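Designed helical repeat protein (Synthetic construct, PDB 5CWM) has no known natural function and was computationally designed as a de novo helical repeat protein, built from stacked alpha-helices in a single chain. Local coordinates at residues L64-E75 with R122-L133. Sequence-based numbering, arbitrary orientation.
Sequences LRAVELVVRVAE and RAVELVVRVAEL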
loop_
_atom_site.group_PDB
_atom_site.type_symbol
_atom_site.label_atom_id
_atom_site.label_comp_id
_atom_site.label_asym_id
_atom_site.label_seq_id
_atom_site.Cartn_x
_atom_site.Cartn_y
_atom_site.Cartn_z
ATOM N N LEU A 64 -5.922 1.197 -9.708
ATOM C CA LEU A 64 -6.040 1.093 -8.259
ATOM C C LEU A 64 -6.390 -0.327 -7.832
ATOM O O LEU A 64 -5.775 -0.878 -6.914
ATOM C CB LEU A 64 -7.095 2.070 -7.738
ATOM C CG LEU A 64 -7.369 2.039 -6.234
ATOM C CD1 LEU A 64 -6.128 2.440 -5.452
ATOM C CD2 LEU A 64 -8.542 2.939 -5.887
ATOM N N ARG A 65 -7.377 -0.913 -8.504
ATOM C CA ARG A 65 -7.784 -2.285 -8.219
ATOM C C ARG A 65 -6.614 -3.246 -8.411
ATOM O O ARG A 65 -6.379 -4.133 -7.587
ATOM C CB ARG A 65 -8.957 -2.698 -9.111
ATOM C CG ARG A 65 -10.139 -3.276 -8.350
ATOM C CD ARG A 65 -9.706 -4.416 -7.442
ATOM N NE ARG A 65 -10.792 -4.877 -6.582
ATOM C CZ ARG A 65 -10.628 -5.708 -5.557
ATOM N NH1 ARG A 65 -11.672 -6.075 -4.826
ATOM N NH2 ARG A 65 -9.421 -6.167 -5.259
ATOM N N ALA A 66 -5.874 -3.052 -9.499
ATOM C CA ALA A 66 -4.722 -3.892 -9.804
ATOM C C ALA A 66 -3.660 -3.807 -8.711
ATOM O O ALA A 66 -3.136 -4.828 -8.260
ATOM C CB ALA A 66 -4.126 -3.502 -11.148
ATOM N N VAL A 67 -3.352 -2.588 -8.281
ATOM C CA VAL A 67 -2.294 -2.382 -7.299
ATOM C C VAL A 67 -2.699 -2.873 -5.909
ATOM O O VAL A 67 -1.875 -3.428 -5.181
ATOM C CB VAL A 67 -1.879 -0.899 -7.233
ATOM C CG1 VAL A 67 -0.868 -0.669 -6.122
ATOM C CG2 VAL A 67 -1.292 -0.475 -8.564
ATOM N N GLU A 68 -3.964 -2.690 -5.537
ATOM C CA GLU A 68 -4.416 -3.207 -4.249
ATOM C C GLU A 68 -4.499 -4.733 -4.304
ATOM O O GLU A 68 -4.382 -5.408 -3.278
ATOM C CB GLU A 68 -5.757 -2.589 -3.841
ATOM C CG GLU A 68 -6.933 -2.929 -4.733
ATOM C CD GLU A 68 -8.149 -2.071 -4.433
ATOM O OE1 GLU A 68 -8.027 -1.125 -3.627
ATOM O OE2 GLU A 68 -9.227 -2.339 -5.003
ATOM N N LEU A 69 -4.682 -5.274 -5.506
ATOM C CA LEU A 69 -4.564 -6.716 -5.705
ATOM C C LEU A 69 -3.116 -7.157 -5.507
ATOM O O LEU A 69 -2.853 -8.230 -4.959
ATOM C CB LEU A 69 -5.062 -7.125 -7.094
ATOM C CG LEU A 69 -6.573 -7.308 -7.251
ATOM C CD1 LEU A 69 -6.930 -7.634 -8.692
ATOM C CD2 LEU A 69 -7.078 -8.391 -6.311
ATOM N N VAL A 70 -2.179 -6.323 -5.952
ATOM C CA VAL A 70 -0.758 -6.585 -5.736
ATOM C C VAL A 70 -0.447 -6.593 -4.240
ATOM O O VAL A 70 0.299 -7.445 -3.756
ATOM C CB VAL A 70 0.132 -5.542 -6.450
ATOM C CG1 VAL A 70 1.582 -5.678 -6.013
ATOM C CG2 VAL A 70 0.012 -5.687 -7.957
ATOM N N VAL A 71 -1.035 -5.648 -3.512
ATOM C CA VAL A 71 -0.893 -5.586 -2.059
ATOM C C VAL A 71 -1.455 -6.848 -1.409
ATOM O O VAL A 71 -0.842 -7.424 -0.505
ATOM C CB VAL A 71 -1.600 -4.344 -1.478
ATOM C CG1 VAL A 71 -1.567 -4.369 0.043
ATOM C CG2 VAL A 71 -0.954 -3.074 -2.010
ATOM N N ARG A 72 -2.626 -7.270 -1.882
ATOM C CA ARG A 72 -3.236 -8.526 -1.458
ATOM C C ARG A 72 -2.252 -9.685 -1.612
ATOM O O ARG A 72 -2.029 -10.470 -0.679
ATOM C CB ARG A 72 -4.506 -8.793 -2.269
ATOM C CG ARG A 72 -5.161 -10.134 -2.003
ATOM C CD ARG A 72 -6.264 -10.009 -0.974
ATOM N NE ARG A 72 -6.995 -11.261 -0.798
ATOM C CZ ARG A 72 -8.070 -11.604 -1.502
ATOM N NH1 ARG A 72 -8.541 -10.787 -2.434
ATOM N NH2 ARG A 72 -8.672 -12.763 -1.275
ATOM N N VAL A 73 -1.659 -9.771 -2.800
ATOM C CA VAL A 73 -0.667 -10.795 -3.102
ATOM C C VAL A 73 0.510 -10.719 -2.135
ATOM O O VAL A 73 1.007 -11.742 -1.675
ATOM C CB VAL A 73 -0.151 -10.669 -4.553
ATOM C CG1 VAL A 73 1.052 -11.570 -4.777
ATOM C CG2 VAL A 73 -1.259 -10.995 -5.541
ATOM N N ALA A 74 0.942 -9.503 -1.821
ATOM C CA ALA A 74 2.065 -9.296 -0.911
ATOM C C ALA A 74 1.756 -9.819 0.491
ATOM O O ALA A 74 2.565 -10.539 1.086
ATOM C CB ALA A 74 2.436 -7.824 -0.858
ATOM N N GLU A 75 0.589 -9.452 1.016
ATOM C CA GLU A 75 0.142 -9.952 2.314
ATOM C C GLU A 75 0.100 -11.475 2.305
ATOM O O GLU A 75 0.535 -12.136 3.259
ATOM C CB GLU A 75 -1.239 -9.393 2.671
ATOM C CG GLU A 75 -1.295 -7.880 2.806
ATOM C CD GLU A 75 -2.696 -7.373 3.102
ATOM O OE1 GLU A 75 -3.647 -8.179 3.033
ATOM O OE2 GLU A 75 -2.845 -6.170 3.404
ATOM N N ARG A 122 -7.403 7.010 -2.154
ATOM C CA ARG A 122 -7.351 5.567 -1.942
ATOM C C ARG A 122 -5.959 5.017 -2.234
ATOM O O ARG A 122 -5.531 4.031 -1.634
ATOM C CB ARG A 122 -8.388 4.859 -2.814
ATOM C CG ARG A 122 -9.831 5.169 -2.448
ATOM C CD ARG A 122 -10.132 4.783 -1.009
ATOM N NE ARG A 122 -9.615 3.458 -0.681
ATOM C CZ ARG A 122 -10.229 2.318 -0.982
ATOM N NH1 ARG A 122 -11.386 2.336 -1.627
ATOM N NH2 ARG A 122 -9.681 1.159 -0.642
ATOM N N ALA A 123 -5.257 5.663 -3.159
ATOM C CA ALA A 123 -3.897 5.271 -3.499
ATOM C C ALA A 123 -2.964 5.543 -2.328
ATOM O O ALA A 123 -2.127 4.709 -1.989
ATOM C CB ALA A 123 -3.420 6.001 -4.747
ATOM N N VAL A 124 -3.115 6.710 -1.706
ATOM C CA VAL A 124 -2.309 7.048 -0.537
ATOM C C VAL A 124 -2.621 6.113 0.628
ATOM O O VAL A 124 -1.710 5.642 1.317
ATOM C CB VAL A 124 -2.529 8.502 -0.090
ATOM C CG1 VAL A 124 -1.638 8.831 1.099
ATOM C CG2 VAL A 124 -2.236 9.443 -1.228
ATOM N N GLU A 125 -3.908 5.843 0.842
ATOM C CA GLU A 125 -4.323 4.877 1.856
ATOM C C GLU A 125 -3.660 3.529 1.595
ATOM O O GLU A 125 -3.248 2.828 2.523
ATOM C CB GLU A 125 -5.846 4.712 1.870
ATOM C CG GLU A 125 -6.616 5.950 2.293
ATOM C CD GLU A 125 -8.107 5.698 2.402
ATOM O OE1 GLU A 125 -8.517 4.519 2.353
ATOM O OE2 GLU A 125 -8.871 6.678 2.536
ATOM N N LEU A 126 -3.557 3.184 0.317
ATOM C CA LEU A 126 -2.936 1.935 -0.092
ATOM C C LEU A 126 -1.447 1.949 0.219
ATOM O O LEU A 126 -0.885 0.932 0.619
ATOM C CB LEU A 126 -3.168 1.690 -1.582
ATOM C CG LEU A 126 -2.886 0.277 -2.087
ATOM C CD1 LEU A 126 -3.657 -0.743 -1.266
ATOM C CD2 LEU A 126 -3.256 0.174 -3.553
ATOM N N VAL A 127 -0.813 3.105 0.041
ATOM C CA VAL A 127 0.600 3.255 0.376
ATOM C C VAL A 127 0.792 3.083 1.881
ATOM O O VAL A 127 1.789 2.515 2.329
ATOM C CB VAL A 127 1.160 4.627 -0.066
ATOM C CG1 VAL A 127 2.637 4.735 0.274
ATOM C CG2 VAL A 127 0.959 4.829 -1.556
ATOM N N VAL A 128 -0.173 3.569 2.654
ATOM C CA VAL A 128 -0.151 3.390 4.102
ATOM C C VAL A 128 -0.267 1.912 4.460
ATOM O O VAL A 128 0.464 1.414 5.321
ATOM C CB VAL A 128 -1.280 4.180 4.786
ATOM C CG1 VAL A 128 -1.348 3.847 6.269
ATOM C CG2 VAL A 128 -1.071 5.667 4.583
ATOM N N ARG A 129 -1.180 1.213 3.792
ATOM C CA ARG A 129 -1.321 -0.227 3.986
ATOM C C ARG A 129 -0.014 -0.948 3.664
ATOM O O ARG A 129 0.370 -1.896 4.350
ATOM C CB ARG A 129 -2.452 -0.789 3.123
ATOM C CG ARG A 129 -3.847 -0.496 3.648
ATOM C CD ARG A 129 -4.772 -1.677 3.396
ATOM N NE ARG A 129 -4.849 -2.025 1.980
ATOM C CZ ARG A 129 -5.181 -3.229 1.523
ATOM N NH1 ARG A 129 -5.460 -4.207 2.374
ATOM N NH2 ARG A 129 -5.227 -3.458 0.218
ATOM N N VAL A 130 0.662 -0.489 2.615
ATOM C CA VAL A 130 1.957 -1.037 2.231
ATOM C C VAL A 130 2.985 -0.786 3.326
ATOM O O VAL A 130 3.815 -1.642 3.616
ATOM C CB VAL A 130 2.453 -0.437 0.897
ATOM C CG1 VAL A 130 3.897 -0.833 0.627
ATOM C CG2 VAL A 130 1.560 -0.884 -0.247
ATOM N N ALA A 131 2.918 0.390 3.945
ATOM C CA ALA A 131 3.830 0.736 5.029
ATOM C C ALA A 131 3.618 -0.178 6.233
ATOM O O ALA A 131 4.579 -0.675 6.826
ATOM C CB ALA A 131 3.649 2.193 5.430
ATOM N N GLU A 132 2.355 -0.399 6.584
ATOM C CA GLU A 132 2.009 -1.291 7.686
ATOM C C GLU A 132 2.468 -2.717 7.395
ATOM O O GLU A 132 2.983 -3.414 8.273
ATOM C CB GLU A 132 0.502 -1.261 7.943
ATOM C CG GLU A 132 -0.042 0.121 8.269
ATOM C CD GLU A 132 -1.556 0.149 8.347
ATOM O OE1 GLU A 132 -2.188 -0.881 8.028
ATOM O OE2 GLU A 132 -2.114 1.200 8.725
ATOM N N LEU A 133 2.282 -3.138 6.148
ATOM C CA LEU A 133 2.711 -4.459 5.711
ATOM C C LEU A 133 4.222 -4.612 5.851
ATOM O O LEU A 133 4.710 -5.624 6.355
ATOM C CB LEU A 133 2.283 -4.705 4.265
ATOM C CG LEU A 133 2.525 -6.108 3.713
ATOM C CD1 LEU A 133 1.870 -7.150 4.604
ATOM C CD2 LEU A 133 1.990 -6.203 2.299
#
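Leu126 enters helix 64-75 as a knob into a hole formed by Leu64, Val67, Glu68 and Val71. Its CD2 lies 3.6 Å from Val67 CG1, while CD1 meets Val71 CG2 and the CB of Glu68; with CG anti to the backbone N (chi1 -165°), both methyls are set against the surface of segment 64-75. Val71 CG2 touches Val130 CG2 (3.8 Å) as well, one turn beyond Leu126 on its helix. Two turns on from Leu126, Leu133 also turns its methyls to the other helix: CD2 lies 3.6 Å from Ala74 CB, and both methyls touch Glu75 CG. At the other end, Leu64 CD2 rests on Arg122 CB at 3.6 Å.

Arg129 borders this apolar seam. Bent at chi2 and chi3, it lays one guanidinium face over Val71 CG1, off-centre toward the rim, and its NH1 forms a salt bridge with Glu75 OE2 at 3.4 Å. The oxygen lies well out of the guanidinium plane and no N-H points at it, so the pair probably acts through charge alone; the two planes are 79° apart.

The two segments, nearly parallel at 11° and 10.6 Å apart at their axes, belong to helices 60-84 and 117-141. Helix 87-114 connects them in sequence and packs against both: Val107 touches Val67, Val96 touches Ala74, and Ala104 touches Val127. With no hydrogen bond between the segments, cohesion of this helical repeat stack rests here on leucine, valine and alanine methyls and the aliphatic parts of the glutamates, supplemented at the border by the Glu75-Arg129 salt bridge.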